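Local coordinates for protein tricorn protease (Thermoplasma acidophilum, PDB 1K32) that is a hexameric serine protease that probably cuts the peptides released by the proteasome into still shorter fragments, at residues Lys298-Leu306 with Arg614-Arg625. Numbering follows the deposited sequence.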
loop_
_atom_site.group_PDB
_atom_site.type_symbol
_atom_site.label_atom_id
_atom_site.label_comp_id
_atom_site.label_asym_id
_atom_site.label_seq_id
_atom_site.Cartn_x
_atom_site.Cartn_y
_atom_site.Cartn_z
ATOM N N LYS A 298 37.247 -13.728 -7.418
ATOM C CA LYS A 298 37.577 -15.127 -7.652
ATOM C C LYS A 298 38.491 -15.799 -6.631
ATOM O O LYS A 298 38.653 -17.016 -6.659
ATOM C CB LYS A 298 38.162 -15.303 -9.043
ATOM C CG LYS A 298 37.175 -14.955 -10.118
ATOM C CD LYS A 298 37.164 -15.986 -11.218
ATOM C CE LYS A 298 36.152 -15.589 -12.286
ATOM N NZ LYS A 298 36.263 -16.450 -13.497
ATOM N N PHE A 299 39.092 -15.027 -5.731
ATOM C CA PHE A 299 39.963 -15.630 -4.720
ATOM C C PHE A 299 39.670 -15.003 -3.373
ATOM O O PHE A 299 40.452 -15.104 -2.433
ATOM C CB PHE A 299 41.442 -15.460 -5.112
ATOM C CG PHE A 299 41.737 -15.915 -6.513
ATOM C CD1 PHE A 299 41.715 -15.011 -7.576
ATOM C CD2 PHE A 299 41.928 -17.258 -6.788
ATOM C CE1 PHE A 299 41.871 -15.445 -8.897
ATOM C CE2 PHE A 299 42.082 -17.707 -8.107
ATOM C CZ PHE A 299 42.052 -16.795 -9.162
ATOM N N ALA A 300 38.510 -14.367 -3.300
ATOM C CA ALA A 300 38.060 -13.702 -2.090
ATOM C C ALA A 300 37.939 -14.643 -0.899
ATOM O O ALA A 300 37.683 -15.841 -1.043
ATOM C CB ALA A 300 36.729 -13.030 -2.340
ATOM N N GLU A 301 38.143 -14.063 0.275
ATOM C CA GLU A 301 38.061 -14.747 1.557
ATOM C C GLU A 301 37.717 -13.641 2.557
ATOM O O GLU A 301 37.632 -12.465 2.208
ATOM C CB GLU A 301 39.428 -15.345 1.946
ATOM C CG GLU A 301 40.101 -16.189 0.874
ATOM C CD GLU A 301 41.541 -16.568 1.209
ATOM O OE1 GLU A 301 42.435 -15.691 1.142
ATOM O OE2 GLU A 301 41.784 -17.754 1.538
ATOM N N ASP A 302 37.483 -14.034 3.794
ATOM C CA ASP A 302 37.242 -13.092 4.878
ATOM C C ASP A 302 36.807 -11.673 4.463
ATOM O O ASP A 302 37.649 -10.858 4.091
ATOM C CB ASP A 302 38.545 -13.009 5.680
ATOM C CG ASP A 302 38.360 -12.405 7.047
ATOM O OD1 ASP A 302 39.383 -12.069 7.687
ATOM O OD2 ASP A 302 37.199 -12.280 7.486
ATOM N N PHE A 303 35.506 -11.381 4.505
ATOM C CA PHE A 303 35.016 -10.035 4.196
ATOM C C PHE A 303 34.500 -9.498 5.531
ATOM O O PHE A 303 33.848 -10.218 6.271
ATOM C CB PHE A 303 33.905 -10.076 3.141
ATOM C CG PHE A 303 32.679 -10.823 3.563
ATOM C CD1 PHE A 303 31.656 -10.179 4.249
ATOM C CD2 PHE A 303 32.545 -12.179 3.272
ATOM C CE1 PHE A 303 30.516 -10.876 4.638
ATOM C CE2 PHE A 303 31.410 -12.884 3.655
ATOM C CZ PHE A 303 30.392 -12.232 4.339
ATOM N N SER A 304 34.800 -8.247 5.856
ATOM C CA SER A 304 34.378 -7.713 7.151
ATOM C C SER A 304 34.041 -6.215 7.151
ATOM O O SER A 304 34.629 -5.436 6.413
ATOM C CB SER A 304 35.494 -7.995 8.167
ATOM O OG SER A 304 35.008 -8.036 9.493
ATOM N N PRO A 305 33.083 -5.795 7.988
ATOM C CA PRO A 305 32.713 -4.376 8.043
ATOM C C PRO A 305 33.641 -3.549 8.924
ATOM O O PRO A 305 34.101 -4.013 9.965
ATOM C CB PRO A 305 31.299 -4.413 8.597
ATOM C CG PRO A 305 31.367 -5.565 9.550
ATOM C CD PRO A 305 32.122 -6.610 8.754
ATOM N N LEU A 306 33.914 -2.326 8.484
ATOM C CA LEU A 306 34.766 -1.395 9.218
ATOM C C LEU A 306 33.930 -0.153 9.500
ATOM O O LEU A 306 32.817 -0.021 8.988
ATOM C CB LEU A 306 35.987 -0.998 8.381
ATOM C CG LEU A 306 36.915 -2.111 7.881
ATOM C CD1 LEU A 306 38.021 -1.501 7.027
ATOM C CD2 LEU A 306 37.500 -2.880 9.061
ATOM N N ARG A 614 28.153 -11.460 8.765
ATOM C CA ARG A 614 29.122 -10.750 9.599
ATOM C C ARG A 614 28.418 -9.552 10.226
ATOM O O ARG A 614 27.674 -8.845 9.552
ATOM C CB ARG A 614 30.300 -10.246 8.759
ATOM C CG ARG A 614 31.254 -11.314 8.268
ATOM C CD ARG A 614 31.909 -12.038 9.426
ATOM N NE ARG A 614 33.253 -12.479 9.079
ATOM C CZ ARG A 614 33.535 -13.340 8.108
ATOM N NH1 ARG A 614 34.798 -13.674 7.871
ATOM N NH2 ARG A 614 32.562 -13.875 7.381
ATOM N N LEU A 615 28.657 -9.312 11.508
ATOM C CA LEU A 615 28.013 -8.191 12.178
ATOM C C LEU A 615 29.062 -7.189 12.647
ATOM O O LEU A 615 30.111 -7.576 13.151
ATOM C CB LEU A 615 27.215 -8.695 13.379
ATOM C CG LEU A 615 25.924 -7.969 13.763
ATOM C CD1 LEU A 615 25.670 -8.232 15.243
ATOM C CD2 LEU A 615 26.026 -6.472 13.516
ATOM N N SER A 616 28.773 -5.902 12.490
ATOM C CA SER A 616 29.716 -4.871 12.906
ATOM C C SER A 616 29.842 -4.781 14.422
ATOM O O SER A 616 28.997 -5.284 15.157
ATOM C CB SER A 616 29.314 -3.508 12.337
ATOM O OG SER A 616 28.145 -3.010 12.951
ATOM N N ALA A 617 30.909 -4.133 14.876
ATOM C CA ALA A 617 31.194 -3.959 16.299
ATOM C C ALA A 617 30.070 -3.272 17.067
ATOM O O ALA A 617 29.699 -3.702 18.152
ATOM C CB ALA A 617 32.500 -3.165 16.463
ATOM N N ASP A 618 29.531 -2.202 16.500
ATOM C CA ASP A 618 28.463 -1.458 17.146
ATOM C C ASP A 618 27.084 -2.073 16.892
ATOM O O ASP A 618 26.063 -1.495 17.265
ATOM C CB ASP A 618 28.479 -0.012 16.649
ATOM C CG ASP A 618 28.220 0.090 15.162
ATOM O OD1 ASP A 618 28.188 1.223 14.634
ATOM O OD2 ASP A 618 28.045 -0.969 14.521
ATOM N N ARG A 619 27.058 -3.239 16.252
ATOM C CA ARG A 619 25.811 -3.938 15.944
ATOM C C ARG A 619 24.869 -3.148 15.035
ATOM O O ARG A 619 23.670 -3.431 14.983
ATOM C CB ARG A 619 25.061 -4.297 17.233
ATOM C CG ARG A 619 25.802 -5.231 18.173
ATOM C CD ARG A 619 24.914 -5.628 19.347
ATOM N NE ARG A 619 25.641 -6.374 20.369
ATOM C CZ ARG A 619 26.620 -5.861 21.108
ATOM N NH1 ARG A 619 27.234 -6.610 22.014
ATOM N NH2 ARG A 619 26.984 -4.595 20.945
ATOM N N LYS A 620 25.396 -2.165 14.316
ATOM C CA LYS A 620 24.548 -1.372 13.438
ATOM C C LYS A 620 24.530 -1.867 11.994
ATOM O O LYS A 620 23.518 -1.753 11.302
ATOM C CB LYS A 620 24.986 0.090 13.474
ATOM N N THR A 621 25.641 -2.435 11.542
ATOM C CA THR A 621 25.725 -2.911 10.171
ATOM C C THR A 621 25.891 -4.417 10.035
ATOM O O THR A 621 26.611 -5.048 10.799
ATOM C CB THR A 621 26.881 -2.230 9.436
ATOM O OG1 THR A 621 26.780 -0.812 9.616
ATOM C CG2 THR A 621 26.826 -2.554 7.937
ATOM N N VAL A 622 25.221 -4.979 9.037
ATOM C CA VAL A 622 25.281 -6.408 8.765
ATOM C C VAL A 622 25.831 -6.651 7.360
ATOM O O VAL A 622 25.429 -5.992 6.406
ATOM C CB VAL A 622 23.877 -7.054 8.827
ATOM C CG1 VAL A 622 23.984 -8.560 8.617
ATOM C CG2 VAL A 622 23.216 -6.739 10.153
ATOM N N MET A 623 26.769 -7.581 7.248
ATOM C CA MET A 623 27.322 -7.938 5.950
ATOM C C MET A 623 26.965 -9.402 5.742
ATOM O O MET A 623 27.080 -10.211 6.663
ATOM C CB MET A 623 28.842 -7.782 5.921
ATOM C CG MET A 623 29.337 -6.348 5.910
ATOM S SD MET A 623 31.065 -6.306 5.427
ATOM C CE MET A 623 30.908 -6.601 3.676
ATOM N N VAL A 624 26.513 -9.743 4.545
ATOM C CA VAL A 624 26.168 -11.129 4.277
ATOM C C VAL A 624 26.635 -11.557 2.906
ATOM O O VAL A 624 26.904 -10.731 2.032
ATOM C CB VAL A 624 24.635 -11.382 4.337
ATOM C CG1 VAL A 624 24.096 -11.065 5.724
ATOM C CG2 VAL A 624 23.924 -10.553 3.272
ATOM N N ARG A 625 26.739 -12.868 2.745
ATOM C CA ARG A 625 27.089 -13.488 1.483
ATOM C C ARG A 625 25.785 -14.229 1.178
ATOM O O ARG A 625 25.184 -14.829 2.076
ATOM C CB ARG A 625 28.233 -14.486 1.673
ATOM C CG ARG A 625 28.419 -15.469 0.526
ATOM C CD ARG A 625 29.286 -14.921 -0.577
ATOM N NE ARG A 625 30.661 -14.710 -0.130
ATOM C CZ ARG A 625 31.615 -14.185 -0.891
ATOM N NH1 ARG A 625 32.839 -14.020 -0.405
ATOM N NH2 ARG A 625 31.340 -13.831 -2.140
HETATM O O HOH W 1 33.230 -3.748 12.906
#
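Arg614 reaches across to Phe303 and Asp302, and its side chain is worth following atom by atom. CB rests near Pro305 CD and the rim of the Phe303 ring; Arg614 CG lies 3.5 Å from Phe303 O and 3.7 Å from Phe303 CE1. The chain then bends at chi2 (-62°) and again at chi3, laying the guanidinium over strand 300-305, with Phe303 O beneath the centre of one face, 3.6 Å from Arg614 CZ. That buried carbonyl has no hydrogen-bond partner in the model, so the positive charge above it may offset some of the cost. Arg614 CZ also stands 5.0 Å from the centroid of the Phe303 ring, nearly on the ring normal, a cation-pi contact over the face. At the tip, Arg614 NH1 makes a salt bridge to Asp302 OD2 at 2.8 Å, though its hydrogen bond is weak and bent, while Arg614 NH2 pairs with Asp612. Strands 300-305 and 612-615 are the first strands of the first and last blades of a seven-bladed beta propeller. The ring closes here by side-chain packing, each blade keeping its own four strands, without the strand exchange of a "Velcro" closure. Asp302 also binds Arg342 and Val341 N, tying in the second blade. A leucine in place of Arg614 would probably leave Asp302 without its mate in the last blade and the face of Phe303 without its cation. Phe303 has its CG between backbone N and carbonyl carbon (chi1 62°), which swings the ring towards strand 621-625; there Phe303 CD1 touches Met623 CE at 3.7 Å, with the sulfur at the ring edge, and CE2 meets Arg625 CB. Met623 SD also packs against the Pro305 ring, 3.5 Å from Pro305 CD. Beyond it, Pro305 CG sits on Ser616 CA, and a water bridges Pro305 O to Ala617 N.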